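Local structure of phosphorylated carbohydrates phosphatase TM_1254 (Thermotoga maritima msb8, 3KBB) at residues A3-M8 / A104-T109. The protein removes phosphate from small sugar phosphates such as erythrose 4-phosphate, fructose 6-phosphate and mannose 6-phosphate, using a divalent metal cation, with cobalt giving the highest activity. Numbering follows the deposited sequence.
With SO4 (sulfate ion), chain D.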
loop_
_atom_site.group_PDB
_atom_site.type_symbol
_atom_site.label_atom_id
_atom_site.label_comp_id
_atom_site.label_asym_id
_atom_site.label_seq_id
_atom_site.Cartn_x
_atom_site.Cartn_y
_atom_site.Cartn_z
ATOM N N ALA A 3 6.121 -13.798 -13.598
ATOM C CA ALA A 3 5.146 -13.126 -12.763
ATOM C C ALA A 3 5.483 -11.659 -12.537
ATOM O O ALA A 3 6.639 -11.242 -12.631
ATOM C CB ALA A 3 5.007 -13.830 -11.407
ATOM N N VAL A 4 4.431 -10.902 -12.246
ATOM C CA VAL A 4 4.571 -9.509 -11.829
ATOM C C VAL A 4 3.862 -9.349 -10.473
ATOM O O VAL A 4 2.720 -9.805 -10.304
ATOM C CB VAL A 4 3.953 -8.545 -12.864
ATOM C CG1 VAL A 4 4.066 -7.085 -12.406
ATOM C CG2 VAL A 4 4.649 -8.690 -14.241
ATOM N N ILE A 5 4.579 -8.791 -9.495
ATOM C CA ILE A 5 4.063 -8.629 -8.147
ATOM C C ILE A 5 3.862 -7.138 -7.816
ATOM O O ILE A 5 4.774 -6.334 -8.025
ATOM C CB ILE A 5 5.042 -9.243 -7.110
ATOM C CG1 ILE A 5 5.416 -10.716 -7.463
ATOM C CG2 ILE A 5 4.414 -9.126 -5.732
ATOM C CD1 ILE A 5 6.652 -11.254 -6.694
ATOM N N PHE A 6 2.695 -6.770 -7.292
ATOM C CA PHE A 6 2.409 -5.396 -6.920
ATOM C C PHE A 6 2.230 -5.282 -5.426
ATOM O O PHE A 6 1.474 -6.056 -4.822
ATOM C CB PHE A 6 1.108 -4.924 -7.559
ATOM C CG PHE A 6 1.218 -4.639 -9.034
ATOM C CD1 PHE A 6 1.353 -3.318 -9.494
ATOM C CD2 PHE A 6 1.205 -5.689 -9.968
ATOM C CE1 PHE A 6 1.448 -3.043 -10.891
ATOM C CE2 PHE A 6 1.303 -5.414 -11.341
ATOM C CZ PHE A 6 1.449 -4.087 -11.782
ATOM N N ASP A 7 2.829 -4.270 -4.819
ATOM C CA ASP A 7 2.335 -3.799 -3.522
ATOM C C ASP A 7 0.967 -3.135 -3.721
ATOM O O ASP A 7 0.631 -2.718 -4.844
ATOM C CB ASP A 7 3.331 -2.799 -2.929
ATOM C CG ASP A 7 3.021 -2.462 -1.483
ATOM O OD1 ASP A 7 2.460 -3.318 -0.774
ATOM O OD2 ASP A 7 3.304 -1.323 -1.098
HETATM N N MSE A 8 0.154 -3.068 -2.666
HETATM C CA MSE A 8 -1.207 -2.522 -2.812
HETATM C C MSE A 8 -1.220 -1.023 -2.564
HETATM O O MSE A 8 -1.363 -0.226 -3.509
HETATM C CB MSE A 8 -2.193 -3.278 -1.898
HETATM C CG MSE A 8 -3.557 -2.784 -2.120
HETATM SE SE MSE A 8 -4.869 -3.662 -0.960
HETATM C CE MSE A 8 -4.323 -2.973 0.754
ATOM N N ALA A 104 0.443 -11.077 -9.051
ATOM C CA ALA A 104 0.314 -11.266 -7.614
ATOM C C ALA A 104 0.258 -9.912 -6.905
ATOM O O ALA A 104 0.810 -8.916 -7.397
ATOM C CB ALA A 104 1.456 -12.071 -7.050
ATOM N N LEU A 105 -0.360 -9.930 -5.724
ATOM C CA LEU A 105 -0.458 -8.779 -4.838
ATOM C C LEU A 105 0.263 -9.144 -3.540
ATOM O O LEU A 105 0.117 -10.268 -3.039
ATOM C CB LEU A 105 -1.927 -8.541 -4.491
ATOM C CG LEU A 105 -1.961 -7.332 -3.573
ATOM C CD1 LEU A 105 -1.973 -6.035 -4.366
ATOM C CD2 LEU A 105 -3.090 -7.410 -2.558
ATOM N N ALA A 106 1.060 -8.224 -2.991
ATOM C CA ALA A 106 1.630 -8.416 -1.662
ATOM C C ALA A 106 1.328 -7.124 -0.880
ATOM O O ALA A 106 1.546 -6.007 -1.385
ATOM C CB ALA A 106 3.123 -8.724 -1.707
ATOM N N THR A 107 0.791 -7.257 0.325
ATOM C CA THR A 107 0.485 -6.080 1.123
ATOM C C THR A 107 0.671 -6.378 2.591
ATOM O O THR A 107 0.381 -7.493 3.027
ATOM C CB THR A 107 -0.947 -5.568 0.886
ATOM O OG1 THR A 107 -1.199 -4.433 1.723
ATOM C CG2 THR A 107 -2.005 -6.678 1.176
ATOM N N SER A 108 1.126 -5.381 3.357
ATOM C CA SER A 108 1.210 -5.516 4.802
ATOM C C SER A 108 -0.177 -5.448 5.460
ATOM O O SER A 108 -0.332 -5.769 6.645
ATOM C CB SER A 108 2.090 -4.383 5.377
ATOM O OG SER A 108 3.383 -4.432 4.784
ATOM N N THR A 109 -1.164 -4.948 4.721
ATOM C CA THR A 109 -2.525 -4.778 5.234
ATOM C C THR A 109 -3.145 -6.158 5.446
ATOM O O THR A 109 -2.996 -7.015 4.578
ATOM C CB THR A 109 -3.394 -4.036 4.205
ATOM O OG1 THR A 109 -2.853 -2.722 3.988
ATOM C CG2 THR A 109 -4.815 -3.902 4.711
HETATM S S SO4 D . 0.949 -2.147 1.941
HETATM O O1 SO4 D . 0.160 -2.349 0.717
HETATM O O2 SO4 D . 1.445 -0.774 2.001
HETATM O O3 SO4 D . 0.077 -2.264 3.132
HETATM O O4 SO4 D . 2.141 -3.055 2.061
#
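V4 O takes the N-H of A104 (2.9 Å), F6 N gives to A104 O and A106 N to F6 O, joining 3-7 in parallel to 104-106, the end of strand 102-106, with the axes of these short segments at 32°. On one face I5 sets CG1 against A104 CB and CG2 against A106 CB (4.2 Å), with V149 of helix 144-153 packed over all three. On the other, L105 CD1 lies 3.5 Å from F6 O and touches M8 CB. After A106 the chain leaves the sheet, and 107-109, with D9 N and K140, line a sulfate, probably from the crystallisation liquor, which may mark where the substrate phosphate sits at the C-terminal end of the HAD Rossmann-like sheet. T107 OG1 bonds to sulfate O1 (2.7 Å) and S108 N to sulfate O4 (2.8 Å). D7, the nucleophile by similarity, has CG anti to its N (chi1 -169°), which carries OD1 to 2.9 Å from sulfate O4; K140 NZ forms a salt bridge with D7 OD1. Exchanging D7 for an alanine would probably leave K140 without its carboxylate mate. Selenomethionine M8 bends at chi3 (68°), bringing CE within 3.6 Å of T109 OG1, while T107 OG1 accepts from T109 N in an ST turn.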